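PDB 7P0Z: ESX-1 secretion-associated protein EspB from Mycobacterium marinum, which is secreted through the ESX-1 system of mycobacteria and assembles into a seven-subunit, channel-like structure that probably takes part in protein transport. Local coordinates for residues Y61-L72 with S189-M200. Numbering follows the deposited sequence.
Sequences YLQAGERERQRL and SMDQQKEWILHM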
loop_
_atom_site.group_PDB
_atom_site.type_symbol
_atom_site.label_atom_id
_atom_site.label_comp_id
_atom_site.label_asym_id
_atom_site.label_seq_id
_atom_site.Cartn_x
_atom_site.Cartn_y
_atom_site.Cartn_z
ATOM N N TYR A 61 20.699 9.259 25.181
ATOM C CA TYR A 61 19.402 9.914 25.199
ATOM C C TYR A 61 18.668 9.705 26.515
ATOM O O TYR A 61 17.832 10.526 26.896
ATOM C CB TYR A 61 18.565 9.440 24.036
ATOM C CG TYR A 61 18.886 10.234 22.842
ATOM C CD1 TYR A 61 19.949 9.892 22.045
ATOM C CD2 TYR A 61 18.165 11.366 22.531
ATOM C CE1 TYR A 61 20.268 10.620 20.969
ATOM C CE2 TYR A 61 18.479 12.109 21.453
ATOM C CZ TYR A 61 19.528 11.729 20.671
ATOM O OH TYR A 61 19.856 12.466 19.582
ATOM N N LEU A 62 18.955 8.619 27.218
ATOM C CA LEU A 62 18.361 8.457 28.531
ATOM C C LEU A 62 18.849 9.536 29.480
ATOM O O LEU A 62 18.077 10.058 30.287
ATOM C CB LEU A 62 18.671 7.076 29.073
ATOM C CG LEU A 62 17.858 6.007 28.367
ATOM C CD1 LEU A 62 18.382 4.670 28.750
ATOM C CD2 LEU A 62 16.387 6.126 28.651
ATOM N N GLN A 63 20.125 9.889 29.394
ATOM C CA GLN A 63 20.607 11.008 30.199
ATOM C C GLN A 63 19.911 12.311 29.825
ATOM O O GLN A 63 19.606 13.144 30.694
ATOM C CB GLN A 63 22.109 11.132 30.062
ATOM C CG GLN A 63 22.804 10.137 30.902
ATOM C CD GLN A 63 24.255 10.075 30.616
ATOM O OE1 GLN A 63 24.700 10.473 29.554
ATOM N NE2 GLN A 63 25.015 9.566 31.555
ATOM N N ALA A 64 19.631 12.502 28.545
ATOM C CA ALA A 64 18.872 13.691 28.167
ATOM C C ALA A 64 17.493 13.708 28.826
ATOM O O ALA A 64 17.049 14.737 29.355
ATOM C CB ALA A 64 18.742 13.775 26.652
ATOM N N GLY A 65 16.796 12.577 28.790
ATOM C CA GLY A 65 15.490 12.509 29.424
ATOM C C GLY A 65 15.558 12.775 30.915
ATOM O O GLY A 65 14.656 13.382 31.498
ATOM N N GLU A 66 16.628 12.324 31.548
ATOM C CA GLU A 66 16.821 12.615 32.956
ATOM C C GLU A 66 16.894 14.116 33.208
ATOM O O GLU A 66 16.298 14.629 34.166
ATOM C CB GLU A 66 18.084 11.923 33.428
ATOM C CG GLU A 66 18.322 11.982 34.873
ATOM C CD GLU A 66 19.496 11.132 35.264
ATOM O OE1 GLU A 66 20.087 10.492 34.368
ATOM O OE2 GLU A 66 19.834 11.099 36.465
ATOM N N ARG A 67 17.606 14.841 32.353
ATOM C CA ARG A 67 17.618 16.287 32.525
ATOM C C ARG A 67 16.227 16.883 32.348
ATOM O O ARG A 67 15.832 17.799 33.084
ATOM C CB ARG A 67 18.584 16.956 31.565
ATOM C CG ARG A 67 18.495 18.460 31.668
ATOM C CD ARG A 67 19.227 19.149 30.593
ATOM N NE ARG A 67 18.368 19.409 29.462
ATOM C CZ ARG A 67 18.694 20.230 28.482
ATOM N NH1 ARG A 67 19.849 20.854 28.523
ATOM N NH2 ARG A 67 17.874 20.426 27.473
ATOM N N GLU A 68 15.477 16.399 31.369
ATOM C CA GLU A 68 14.135 16.939 31.195
ATOM C C GLU A 68 13.278 16.704 32.429
ATOM O O GLU A 68 12.453 17.544 32.793
ATOM C CB GLU A 68 13.463 16.355 29.964
ATOM C CG GLU A 68 14.051 16.851 28.672
ATOM C CD GLU A 68 14.253 18.361 28.655
ATOM O OE1 GLU A 68 15.398 18.810 28.832
ATOM O OE2 GLU A 68 13.270 19.099 28.471
ATOM N N ARG A 69 13.459 15.575 33.090
ATOM C CA ARG A 69 12.663 15.333 34.281
ATOM C C ARG A 69 13.084 16.236 35.432
ATOM O O ARG A 69 12.239 16.672 36.217
ATOM C CB ARG A 69 12.722 13.864 34.661
ATOM C CG ARG A 69 11.905 13.022 33.727
ATOM C CD ARG A 69 11.753 11.632 34.230
ATOM N NE ARG A 69 13.040 11.002 34.437
ATOM C CZ ARG A 69 13.747 10.432 33.477
ATOM N NH1 ARG A 69 13.301 10.438 32.239
ATOM N NH2 ARG A 69 14.902 9.872 33.757
ATOM N N GLN A 70 14.371 16.553 35.551
ATOM C CA GLN A 70 14.739 17.542 36.558
ATOM C C GLN A 70 14.081 18.880 36.289
ATOM O O GLN A 70 13.614 19.551 37.213
ATOM C CB GLN A 70 16.232 17.756 36.630
ATOM C CG GLN A 70 16.987 16.725 37.304
ATOM C CD GLN A 70 18.368 17.220 37.576
ATOM O OE1 GLN A 70 18.692 18.356 37.253
ATOM N NE2 GLN A 70 19.200 16.377 38.162
ATOM N N ARG A 71 14.069 19.305 35.035
ATOM C CA ARG A 71 13.457 20.589 34.740
ATOM C C ARG A 71 11.967 20.566 35.014
ATOM O O ARG A 71 11.405 21.546 35.508
ATOM C CB ARG A 71 13.741 20.993 33.307
ATOM C CG ARG A 71 15.166 21.334 33.108
ATOM C CD ARG A 71 15.447 21.672 31.707
ATOM N NE ARG A 71 16.840 22.002 31.558
ATOM C CZ ARG A 71 17.336 22.611 30.503
ATOM N NH1 ARG A 71 16.546 22.927 29.500
ATOM N NH2 ARG A 71 18.620 22.879 30.452
ATOM N N LEU A 72 11.313 19.455 34.716
ATOM C CA LEU A 72 9.897 19.345 35.018
ATOM C C LEU A 72 9.642 19.417 36.517
ATOM O O LEU A 72 8.684 20.054 36.961
ATOM C CB LEU A 72 9.352 18.053 34.430
ATOM C CG LEU A 72 7.952 17.611 34.824
ATOM C CD1 LEU A 72 6.921 18.440 34.122
ATOM C CD2 LEU A 72 7.773 16.166 34.469
ATOM N N SER A 189 2.579 18.225 30.026
ATOM C CA SER A 189 4.013 18.003 29.978
ATOM C C SER A 189 4.388 16.612 30.487
ATOM O O SER A 189 5.215 15.925 29.881
ATOM C CB SER A 189 4.715 19.091 30.773
ATOM O OG SER A 189 6.110 18.995 30.644
ATOM N N MET A 190 3.798 16.180 31.600
ATOM C CA MET A 190 4.060 14.833 32.089
ATOM C C MET A 190 3.605 13.782 31.095
ATOM O O MET A 190 4.253 12.747 30.938
ATOM C CB MET A 190 3.391 14.596 33.429
ATOM C CG MET A 190 4.061 15.280 34.556
ATOM S SD MET A 190 3.371 14.683 36.080
ATOM C CE MET A 190 1.731 15.335 35.888
ATOM N N ASP A 191 2.492 14.024 30.425
ATOM C CA ASP A 191 2.033 13.101 29.406
ATOM C C ASP A 191 3.047 12.987 28.277
ATOM O O ASP A 191 3.293 11.897 27.756
ATOM C CB ASP A 191 0.682 13.568 28.893
ATOM C CG ASP A 191 0.136 12.690 27.822
ATOM O OD1 ASP A 191 -0.544 11.703 28.150
ATOM O OD2 ASP A 191 0.386 12.982 26.637
ATOM N N GLN A 192 3.639 14.105 27.884
ATOM C CA GLN A 192 4.665 14.058 26.856
ATOM C C GLN A 192 5.877 13.265 27.315
ATOM O O GLN A 192 6.445 12.480 26.548
ATOM C CB GLN A 192 5.073 15.463 26.473
ATOM C CG GLN A 192 4.087 16.148 25.621
ATOM C CD GLN A 192 4.524 17.532 25.294
ATOM O OE1 GLN A 192 4.869 18.304 26.175
ATOM N NE2 GLN A 192 4.553 17.851 24.021
ATOM N N GLN A 193 6.305 13.476 28.551
ATOM C CA GLN A 193 7.421 12.697 29.061
ATOM C C GLN A 193 7.087 11.216 29.069
ATOM O O GLN A 193 7.937 10.375 28.771
ATOM C CB GLN A 193 7.801 13.146 30.462
ATOM C CG GLN A 193 8.341 14.542 30.572
ATOM C CD GLN A 193 9.410 14.878 29.553
ATOM O OE1 GLN A 193 9.253 15.800 28.764
ATOM N NE2 GLN A 193 10.502 14.139 29.570
ATOM N N LYS A 194 5.856 10.882 29.429
ATOM C CA LYS A 194 5.425 9.499 29.428
ATOM C C LYS A 194 5.502 8.912 28.027
ATOM O O LYS A 194 5.956 7.778 27.843
ATOM C CB LYS A 194 4.005 9.431 29.973
ATOM C CG LYS A 194 3.456 8.068 30.287
ATOM C CD LYS A 194 2.837 7.461 29.084
ATOM C CE LYS A 194 1.738 8.327 28.596
ATOM N NZ LYS A 194 1.082 7.731 27.423
ATOM N N GLU A 195 5.056 9.666 27.031
ATOM C CA GLU A 195 5.126 9.183 25.662
ATOM C C GLU A 195 6.557 8.935 25.238
ATOM O O GLU A 195 6.863 7.931 24.591
ATOM C CB GLU A 195 4.482 10.179 24.723
ATOM C CG GLU A 195 3.026 10.197 24.858
ATOM C CD GLU A 195 2.410 8.947 24.327
ATOM O OE1 GLU A 195 2.943 8.394 23.347
ATOM O OE2 GLU A 195 1.392 8.509 24.885
ATOM N N TRP A 196 7.446 9.848 25.586
ATOM C CA TRP A 196 8.838 9.662 25.232
ATOM C C TRP A 196 9.424 8.440 25.920
ATOM O O TRP A 196 10.207 7.700 25.322
ATOM C CB TRP A 196 9.626 10.908 25.580
ATOM C CG TRP A 196 11.012 10.817 25.164
ATOM C CD1 TRP A 196 11.501 10.986 23.917
ATOM C CD2 TRP A 196 12.117 10.502 25.990
ATOM N NE1 TRP A 196 12.850 10.810 23.911
ATOM C CE2 TRP A 196 13.256 10.510 25.178
ATOM C CE3 TRP A 196 12.255 10.214 27.343
ATOM C CZ2 TRP A 196 14.516 10.252 25.673
ATOM C CZ3 TRP A 196 13.501 9.955 27.831
ATOM C CH2 TRP A 196 14.621 9.971 26.998
ATOM N N ILE A 197 9.068 8.220 27.177
ATOM C CA ILE A 197 9.570 7.060 27.898
ATOM C C ILE A 197 9.083 5.771 27.249
ATOM O O ILE A 197 9.829 4.800 27.137
ATOM C CB ILE A 197 9.168 7.147 29.381
ATOM C CG1 ILE A 197 9.984 8.218 30.079
ATOM C CG2 ILE A 197 9.354 5.823 30.079
ATOM C CD1 ILE A 197 11.387 7.835 30.300
ATOM N N LEU A 198 7.827 5.734 26.829
ATOM C CA LEU A 198 7.329 4.536 26.170
ATOM C C LEU A 198 8.033 4.299 24.845
ATOM O O LEU A 198 8.351 3.159 24.499
ATOM C CB LEU A 198 5.827 4.637 25.976
ATOM C CG LEU A 198 5.091 4.406 27.285
ATOM C CD1 LEU A 198 3.633 4.258 27.047
ATOM C CD2 LEU A 198 5.625 3.181 27.959
ATOM N N HIS A 199 8.304 5.363 24.102
ATOM C CA HIS A 199 9.070 5.209 22.876
ATOM C C HIS A 199 10.474 4.689 23.165
ATOM O O HIS A 199 11.008 3.864 22.418
ATOM C CB HIS A 199 9.117 6.534 22.127
ATOM C CG HIS A 199 9.670 6.419 20.749
ATOM N ND1 HIS A 199 11.001 6.613 20.465
ATOM C CD2 HIS A 199 9.081 6.086 19.580
ATOM C CE1 HIS A 199 11.207 6.421 19.177
ATOM N NE2 HIS A 199 10.057 6.103 18.618
ATOM N N MET A 200 11.083 5.153 24.246
ATOM C CA MET A 200 12.419 4.689 24.591
ATOM C C MET A 200 12.405 3.227 24.998
ATOM O O MET A 200 13.339 2.482 24.700
ATOM C CB MET A 200 12.989 5.540 25.715
ATOM C CG MET A 200 13.327 6.949 25.307
ATOM S SD MET A 200 14.432 7.042 23.899
ATOM C CE MET A 200 15.992 6.948 24.748
#
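OE1 of Glu-68, a residue whose CB lies against the amide end of Gln-193, accepts from both NE and NH2 of Arg-67, NE lying 3.1 Å away in a side-on salt bridge, while OE2 takes the backbone N of Ala-282. A carboxylate can be accommodated in this buried spot presumably because the arginine offsets its charge; Arg-67 also pairs through NH1 with Glu-187 of a neighbouring subunit.

Trp-196 is a main bridging residue between the helices. Its chi1 of -176° turns CG away from the backbone nitrogen and carries the indole toward helix 61-72. At the ring edge, CH2 sits 3.3 Å from Tyr-61 O; CZ3 also comes within 3.6 Å of Gly-65 CA. Glycine fits here because a CB would run into CZ3. The indole's polar end is satisfied on the same chain, where NE1 donates to Pro-277 O. One ring face carries CG of Met-200, off-centre, whose bent, flexible chain then brings CE to within 3.7 Å of Tyr-61 CB and 4.0 Å of Leu-62 CD2.

Arg-69 folds back at chi3 (-58°), one face of its guanidinium set, off-centre, against Gly-65 O and Glu-66 CA. Its NH1 touches Ile-197 CD1 at 3.8 Å, the two side chains crossing at about a right angle. Toward the other end, Leu-72 spreads its two methyls: CD1 rests against Ser-189, while CD2 packs on Met-190 CG at 3.8 Å. Small Ser-189 admits the leucine, and its OG bonds to the backbone N of Ile-283.

The axes of segments 61-72 and 189-200 are nearly antiparallel (166°), with a closest approach of 11.3 Å, a wide spacing bridged by large side chains. Such packing joins the PE-region helix 42-81 to the PPE-region helix 181-224 within the elongated helical bundle characteristic of PE–PPE proteins.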